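Local coordinates for protein fimbrin (Schizosaccharomyces pombe, PDB 1RT8) that binds and crosslinks actin filaments, is associated with actin structures that maintain cell polarity, and takes part in cytokinesis, mating and spore formation, at residues A[446-451]-A[508-513]; A[442-447]-A[475-480]. All blocks are in the same frame, centred on the assembly; numbering follows the deposited sequence.

Both contacts lie in the fourth calponin homology domain, within the second actin-binding region. From the N terminus, helix 442-451 comes first and serves both. Contact 2 closes the shorter loop, when helix 467-483 returns to its first half. The chain then runs through helix 492-496 into helix 500-511. Contact 1 closes the longer loop there, at the C terminus of the chain, on the second half of helix 442-451. The two contacts share D446 and V447, and their loops cross rather than nest. L448 joins the contacts directly, with CD1 3.3 Å from A477 O. Helix 442-451 is thus tied to helices 467-483 and 500-511.

Contact 1 of 2, residues A[446-451]-A[508-513]; sequences DVLHGI and GSLMAV
L510 and L448 both have CG anti to the carbonyl carbon, with chi1 at -62° in L510 and -71° in L448. The bond from CA to CB of L510 already heads for segment 446-451, and this torsion carries the chain on to bring CD1 against both V447 and L448. L448 sets out alongside the other segment instead, and its torsion lets CD2 come nearer. L510 CD1 lies 3.8 Å from L448 CD2 and 3.9 Å from V447 CG1. The second branch, L510 CD2, is also near L448 CD2, at 4.0 Å. The two leucines cross at about a right angle.

I451 meets the root of the same leucine. I451 CD1 comes to 4.0 Å from L510 CB and 4.1 Å from L510 O. V513 adds a looser touch at the chain end, where its CG2 is 4.4 Å from I451 CG2. No hydrogen bond joins the segments, and the side chains that meet are all apolar. V447, L448 and L510 are buried, while V513 is exposed and carries the terminal carboxylate.

The contact packs the last helix of this calponin homology domain against helix 442-451. Helix 467-483 borders it, with A481 touching both L448 and L510. From helix 410-421, W416 and M420 touch I451, and W416 also touches M511.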
ATOM      1  N   ASP A 446     -22.861 -12.329  -4.292  1.00 21.89           N
ATOM      2  CA  ASP A 446     -24.219 -12.184  -4.837  1.00 24.03           C
ATOM      3  C   ASP A 446     -24.534 -10.714  -5.132  1.00 24.45           C
ATOM      4  O   ASP A 446     -25.209 -10.396  -6.117  1.00 22.78           O
ATOM      5  CB  ASP A 446     -25.278 -12.709  -3.861  1.00 25.00           C
ATOM      6  CG  ASP A 446     -25.350 -14.217  -3.828  1.00 25.77           C
ATOM      7  OD1 ASP A 446     -24.815 -14.863  -4.748  1.00 26.37           O
ATOM      8  OD2 ASP A 446     -25.954 -14.752  -2.880  1.00 29.44           O
ATOM      9  N   VAL A 447     -24.068  -9.820  -4.260  1.00 24.98           N
ATOM     10  CA  VAL A 447     -24.296  -8.392  -4.465  1.00 23.68           C
ATOM     11  C   VAL A 447     -23.633  -7.998  -5.785  1.00 23.68           C
ATOM     12  O   VAL A 447     -24.233  -7.325  -6.623  1.00 23.46           O
ATOM     13  CB  VAL A 447     -23.669  -7.554  -3.339  1.00 23.37           C
ATOM     14  CG1 VAL A 447     -23.822  -6.075  -3.648  1.00 24.46           C
ATOM     15  CG2 VAL A 447     -24.337  -7.883  -2.009  1.00 23.80           C
ATOM     16  N   LEU A 448     -22.389  -8.434  -5.962  1.00 20.81           N
ATOM     17  CA  LEU A 448     -21.629  -8.130  -7.168  1.00 21.05           C
ATOM     18  C   LEU A 448     -22.299  -8.735  -8.394  1.00 21.08           C
ATOM     19  O   LEU A 448     -22.259  -8.164  -9.492  1.00 21.58           O
ATOM     20  CB  LEU A 448     -20.196  -8.657  -7.021  1.00 19.51           C
ATOM     21  CG  LEU A 448     -19.317  -7.892  -6.020  1.00 19.59           C
ATOM     22  CD1 LEU A 448     -18.140  -8.731  -5.547  1.00 18.46           C
ATOM     23  CD2 LEU A 448     -18.824  -6.630  -6.683  1.00 19.49           C
ATOM     24  N   HIS A 449     -22.912  -9.895  -8.198  1.00 21.40           N
ATOM     25  CA  HIS A 449     -23.601 -10.588  -9.272  1.00 24.79           C
ATOM     26  C   HIS A 449     -24.817  -9.767  -9.674  1.00 26.02           C
ATOM     27  O   HIS A 449     -25.223  -9.760 -10.838  1.00 27.02           O
ATOM     28  CB  HIS A 449     -24.031 -11.989  -8.820  1.00 25.75           C
ATOM     29  CG  HIS A 449     -24.818 -12.734  -9.854  1.00 30.06           C
ATOM     30  ND1 HIS A 449     -26.197 -12.754  -9.867  1.00 31.10           N
ATOM     31  CD2 HIS A 449     -24.421 -13.419 -10.953  1.00 28.76           C
ATOM     32  CE1 HIS A 449     -26.615 -13.417 -10.932  1.00 30.33           C
ATOM     33  NE2 HIS A 449     -25.558 -13.829 -11.607  1.00 29.79           N
ATOM     34  N   GLY A 450     -25.403  -9.072  -8.706  1.00 25.41           N
ATOM     35  CA  GLY A 450     -26.549  -8.241  -9.022  1.00 25.08           C
ATOM     36  C   GLY A 450     -26.145  -6.999  -9.802  1.00 26.70           C
ATOM     37  O   GLY A 450     -26.912  -6.494 -10.625  1.00 29.75           O
ATOM     38  N   ILE A 451     -24.939  -6.499  -9.548  1.00 26.14           N
ATOM     39  CA  ILE A 451     -24.441  -5.300 -10.220  1.00 23.98           C
ATOM     40  C   ILE A 451     -24.025  -5.606 -11.650  1.00 25.23           C
ATOM     41  O   ILE A 451     -24.329  -4.850 -12.573  1.00 24.56           O
ATOM     42  CB  ILE A 451     -23.241  -4.709  -9.459  1.00 22.15           C
ATOM     43  CG1 ILE A 451     -23.689  -4.264  -8.066  1.00 24.16           C
ATOM     44  CG2 ILE A 451     -22.658  -3.508 -10.204  1.00 22.19           C
ATOM     45  CD1 ILE A 451     -22.556  -3.730  -7.219  1.00 17.98           C
ATOM     46  N   GLY A 508     -20.607   0.333   0.584  1.00 22.33           N
ATOM     47  CA  GLY A 508     -20.689   1.709   0.136  1.00 24.02           C
ATOM     48  C   GLY A 508     -19.847   1.949  -1.103  1.00 23.40           C
ATOM     49  O   GLY A 508     -20.213   2.741  -1.973  1.00 21.54           O
ATOM     50  N   SER A 509     -18.711   1.267  -1.191  1.00 21.69           N
ATOM     51  CA  SER A 509     -17.844   1.439  -2.346  1.00 23.82           C
ATOM     52  C   SER A 509     -18.531   0.860  -3.585  1.00 23.98           C
ATOM     53  O   SER A 509     -18.346   1.367  -4.688  1.00 24.48           O
ATOM     54  CB  SER A 509     -16.500   0.737  -2.124  1.00 24.72           C
ATOM     55  OG  SER A 509     -16.594  -0.654  -2.399  1.00 26.00           O
ATOM     56  N   LEU A 510     -19.341  -0.182  -3.396  1.00 22.95           N
ATOM     57  CA  LEU A 510     -20.043  -0.811  -4.523  1.00 23.50           C
ATOM     58  C   LEU A 510     -21.191   0.060  -5.018  1.00 24.83           C
ATOM     59  O   LEU A 510     -21.479   0.120  -6.216  1.00 24.26           O
ATOM     60  CB  LEU A 510     -20.599  -2.183  -4.128  1.00 19.86           C
ATOM     61  CG  LEU A 510     -19.584  -3.251  -3.718  1.00 19.06           C
ATOM     62  CD1 LEU A 510     -20.249  -4.613  -3.786  1.00 20.48           C
ATOM     63  CD2 LEU A 510     -18.378  -3.222  -4.632  1.00 17.77           C
ATOM     64  N   MET A 511     -21.856   0.728  -4.088  1.00 24.19           N
ATOM     65  CA  MET A 511     -22.963   1.594  -4.447  1.00 24.85           C
ATOM     66  C   MET A 511     -22.484   2.754  -5.315  1.00 25.74           C
ATOM     67  O   MET A 511     -23.281   3.391  -5.999  1.00 26.98           O
ATOM     68  CB  MET A 511     -23.634   2.127  -3.176  1.00 24.06           C
ATOM     69  CG  MET A 511     -24.368   1.054  -2.381  1.00 24.75           C
ATOM     70  SD  MET A 511     -25.158   1.643  -0.862  1.00 26.13           S
ATOM     71  CE  MET A 511     -26.526   2.614  -1.579  1.00 26.09           C
ATOM     72  N   ALA A 512     -21.181   3.012  -5.297  1.00 27.26           N
ATOM     73  CA  ALA A 512     -20.608   4.120  -6.057  1.00 30.50           C
ATOM     74  C   ALA A 512     -19.941   3.781  -7.389  1.00 30.99           C
ATOM     75  O   ALA A 512     -19.436   4.679  -8.058  1.00 33.14           O
ATOM     76  CB  ALA A 512     -19.618   4.888  -5.176  1.00 27.82           C
ATOM     77  N   VAL A 513     -19.928   2.512  -7.790  1.00 33.00           N
ATOM     78  CA  VAL A 513     -19.281   2.158  -9.059  1.00 33.32           C
ATOM     79  C   VAL A 513     -20.155   2.440 -10.278  1.00 33.71           C
ATOM     80  O   VAL A 513     -21.384   2.575 -10.113  1.00 34.88           O
ATOM     81  CB  VAL A 513     -18.855   0.666  -9.099  1.00 33.23           C
ATOM     82  CG1 VAL A 513     -17.789   0.414  -8.058  1.00 32.82           C
ATOM     83  CG2 VAL A 513     -20.062  -0.247  -8.876  1.00 31.58           C
ATOM     84  OXT VAL A 513     -19.594   2.508 -11.391  1.00 33.36           O
TER

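Contact 2 of 2, residues A[442-447]-A[475-480]; sequences VFVLDV and RLAISI
L445 and A477 meet where two main helices of a calponin homology domain run side by side. The short segments are near parallel, 26° apart, with their axes 9.1 Å from each other at closest approach. The CA atoms of L445 and A477 are only 5.4 Å apart, and the small side chain of A477 suits such a close approach.

The L445 side chain carries most of the contact. Its CB does not set out straight at the other helix. CG then takes the place anti to the carbonyl carbon, chi1 -71°, and the chain bends in, with L445 CG 4.1 Å from A477 CB. CD1 stays farther off. L445 CD2 is the touching tip, and it lies 3.6 Å from both CA and CB of A477. L445 CD2 is also 4.0 Å from L476 CD2 and 4.3 Å from I480 CD1. All five touching residues are buried, and no hydrogen bond crosses between the segments.

Outside the pair, V461 and N473 touch L445, and I495 of helix 492-496 touches V444. Helix 467-483 also meets the first calponin homology domain, where S479 OG is hydrogen-bonded to D67 N and L476 packs on D67 and V70. These contacts bring the second actin-binding region against the first.

V444 also touches A477. V444 CG2, lodged between its own backbone N and carbonyl carbon, is 3.6 Å from A477 CB.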
ATOM      1  N   VAL A 442     -20.301 -15.372   0.533  1.00 28.35           N
ATOM      2  CA  VAL A 442     -21.203 -15.610  -0.590  1.00 27.40           C
ATOM      3  C   VAL A 442     -22.093 -14.395  -0.856  1.00 26.93           C
ATOM      4  O   VAL A 442     -22.288 -13.999  -2.006  1.00 24.41           O
ATOM      5  CB  VAL A 442     -22.095 -16.835  -0.328  1.00 27.84           C
ATOM      6  CG1 VAL A 442     -23.035 -17.065  -1.504  1.00 29.49           C
ATOM      7  CG2 VAL A 442     -21.228 -18.057  -0.103  1.00 28.46           C
ATOM      8  N   PHE A 443     -22.635 -13.815   0.211  1.00 25.31           N
ATOM      9  CA  PHE A 443     -23.484 -12.638   0.083  1.00 24.42           C
ATOM     10  C   PHE A 443     -22.820 -11.532  -0.744  1.00 23.56           C
ATOM     11  O   PHE A 443     -23.446 -10.979  -1.649  1.00 23.56           O
ATOM     12  CB  PHE A 443     -23.841 -12.078   1.461  1.00 24.40           C
ATOM     13  CG  PHE A 443     -24.703 -10.859   1.401  1.00 25.08           C
ATOM     14  CD1 PHE A 443     -26.023 -10.948   0.972  1.00 25.99           C
ATOM     15  CD2 PHE A 443     -24.186  -9.610   1.733  1.00 25.89           C
ATOM     16  CE1 PHE A 443     -26.819  -9.805   0.873  1.00 27.84           C
ATOM     17  CE2 PHE A 443     -24.969  -8.470   1.638  1.00 25.41           C
ATOM     18  CZ  PHE A 443     -26.290  -8.564   1.206  1.00 25.44           C
ATOM     19  N   VAL A 444     -21.561 -11.201  -0.442  1.00 22.05           N
ATOM     20  CA  VAL A 444     -20.886 -10.144  -1.194  1.00 21.66           C
ATOM     21  C   VAL A 444     -20.725 -10.497  -2.671  1.00 22.00           C
ATOM     22  O   VAL A 444     -20.808  -9.624  -3.533  1.00 19.45           O
ATOM     23  CB  VAL A 444     -19.511  -9.752  -0.573  1.00 23.10           C
ATOM     24  CG1 VAL A 444     -19.742  -9.138   0.814  1.00 21.64           C
ATOM     25  CG2 VAL A 444     -18.570 -10.966  -0.493  1.00 21.99           C
ATOM     26  N   LEU A 445     -20.514 -11.774  -2.972  1.00 21.91           N
ATOM     27  CA  LEU A 445     -20.400 -12.196  -4.362  1.00 21.83           C
ATOM     28  C   LEU A 445     -21.787 -12.066  -5.039  1.00 21.17           C
ATOM     29  O   LEU A 445     -21.875 -11.706  -6.216  1.00 22.23           O
ATOM     30  CB  LEU A 445     -19.866 -13.633  -4.440  1.00 23.93           C
ATOM     31  CG  LEU A 445     -18.389 -13.774  -4.051  1.00 24.84           C
ATOM     32  CD1 LEU A 445     -18.018 -15.233  -3.886  1.00 25.63           C
ATOM     33  CD2 LEU A 445     -17.514 -13.123  -5.119  1.00 23.06           C
ATOM     34  N   ASP A 446     -22.861 -12.329  -4.292  1.00 21.89           N
ATOM     35  CA  ASP A 446     -24.219 -12.184  -4.837  1.00 24.03           C
ATOM     36  C   ASP A 446     -24.534 -10.714  -5.132  1.00 24.45           C
ATOM     37  O   ASP A 446     -25.209 -10.396  -6.117  1.00 22.78           O
ATOM     38  CB  ASP A 446     -25.278 -12.709  -3.861  1.00 25.00           C
ATOM     39  CG  ASP A 446     -25.350 -14.217  -3.828  1.00 25.77           C
ATOM     40  OD1 ASP A 446     -24.815 -14.863  -4.748  1.00 26.37           O
ATOM     41  OD2 ASP A 446     -25.954 -14.752  -2.880  1.00 29.44           O
ATOM     42  N   VAL A 447     -24.068  -9.820  -4.260  1.00 24.98           N
ATOM     43  CA  VAL A 447     -24.296  -8.392  -4.465  1.00 23.68           C
ATOM     44  C   VAL A 447     -23.633  -7.998  -5.785  1.00 23.68           C
ATOM     45  O   VAL A 447     -24.233  -7.325  -6.623  1.00 23.46           O
ATOM     46  CB  VAL A 447     -23.669  -7.554  -3.339  1.00 23.37           C
ATOM     47  CG1 VAL A 447     -23.822  -6.075  -3.648  1.00 24.46           C
ATOM     48  CG2 VAL A 447     -24.337  -7.883  -2.009  1.00 23.80           C
ATOM     49  N   ARG A 475     -11.852 -12.716  -1.255  1.00 27.23           N
ATOM     50  CA  ARG A 475     -10.746 -12.235  -2.079  1.00 27.58           C
ATOM     51  C   ARG A 475     -11.199 -12.065  -3.526  1.00 28.16           C
ATOM     52  O   ARG A 475     -10.779 -11.137  -4.227  1.00 27.60           O
ATOM     53  CB  ARG A 475      -9.578 -13.226  -2.011  1.00 30.14           C
ATOM     54  CG  ARG A 475      -8.333 -12.791  -2.769  1.00 33.21           C
ATOM     55  CD  ARG A 475      -7.180 -13.745  -2.494  1.00 32.51           C
ATOM     56  NE  ARG A 475      -6.780 -13.709  -1.090  1.00 32.47           N
ATOM     57  CZ  ARG A 475      -6.464 -14.783  -0.370  1.00 33.24           C
ATOM     58  NH1 ARG A 475      -6.502 -15.990  -0.914  1.00 33.03           N
ATOM     59  NH2 ARG A 475      -6.102 -14.647   0.899  1.00 36.03           N
ATOM     60  N   LEU A 476     -12.054 -12.978  -3.970  1.00 26.53           N
ATOM     61  CA  LEU A 476     -12.590 -12.930  -5.323  1.00 27.02           C
ATOM     62  C   LEU A 476     -13.521 -11.724  -5.427  1.00 24.97           C
ATOM     63  O   LEU A 476     -13.487 -10.992  -6.406  1.00 23.86           O
ATOM     64  CB  LEU A 476     -13.373 -14.211  -5.636  1.00 26.25           C
ATOM     65  CG  LEU A 476     -14.114 -14.231  -6.978  1.00 27.95           C
ATOM     66  CD1 LEU A 476     -13.107 -14.173  -8.119  1.00 27.14           C
ATOM     67  CD2 LEU A 476     -14.973 -15.495  -7.079  1.00 29.11           C
ATOM     68  N   ALA A 477     -14.350 -11.525  -4.405  1.00 23.38           N
ATOM     69  CA  ALA A 477     -15.289 -10.406  -4.388  1.00 22.56           C
ATOM     70  C   ALA A 477     -14.546  -9.072  -4.455  1.00 22.34           C
ATOM     71  O   ALA A 477     -14.920  -8.182  -5.227  1.00 22.32           O
ATOM     72  CB  ALA A 477     -16.161 -10.464  -3.122  1.00 20.07           C
ATOM     73  N   ILE A 478     -13.494  -8.929  -3.649  1.00 23.20           N
ATOM     74  CA  ILE A 478     -12.718  -7.688  -3.644  1.00 23.27           C
ATOM     75  C   ILE A 478     -12.080  -7.397  -5.001  1.00 23.94           C
ATOM     76  O   ILE A 478     -12.108  -6.261  -5.466  1.00 22.93           O
ATOM     77  CB  ILE A 478     -11.623  -7.710  -2.554  1.00 21.98           C
ATOM     78  CG1 ILE A 478     -12.280  -7.624  -1.172  1.00 23.99           C
ATOM     79  CG2 ILE A 478     -10.636  -6.567  -2.776  1.00 19.01           C
ATOM     80  CD1 ILE A 478     -11.322  -7.785  -0.011  1.00 20.69           C
ATOM     81  N   SER A 479     -11.507  -8.416  -5.636  1.00 23.77           N
ATOM     82  CA  SER A 479     -10.887  -8.232  -6.943  1.00 22.85           C
ATOM     83  C   SER A 479     -11.939  -7.906  -8.013  1.00 24.07           C
ATOM     84  O   SER A 479     -11.672  -7.154  -8.958  1.00 23.46           O
ATOM     85  CB  SER A 479     -10.104  -9.491  -7.347  1.00 25.02           C
ATOM     86  OG  SER A 479      -8.982  -9.708  -6.496  1.00 23.56           O
ATOM     87  N   ILE A 480     -13.131  -8.479  -7.881  1.00 23.32           N
ATOM     88  CA  ILE A 480     -14.185  -8.207  -8.856  1.00 22.48           C
ATOM     89  C   ILE A 480     -14.652  -6.758  -8.688  1.00 21.83           C
ATOM     90  O   ILE A 480     -14.912  -6.051  -9.661  1.00 20.00           O
ATOM     91  CB  ILE A 480     -15.396  -9.156  -8.667  1.00 22.97           C
ATOM     92  CG1 ILE A 480     -15.022 -10.586  -9.093  1.00 24.37           C
ATOM     93  CG2 ILE A 480     -16.593  -8.644  -9.476  1.00 19.43           C
ATOM     94  CD1 ILE A 480     -16.155 -11.608  -8.919  1.00 23.59           C
TER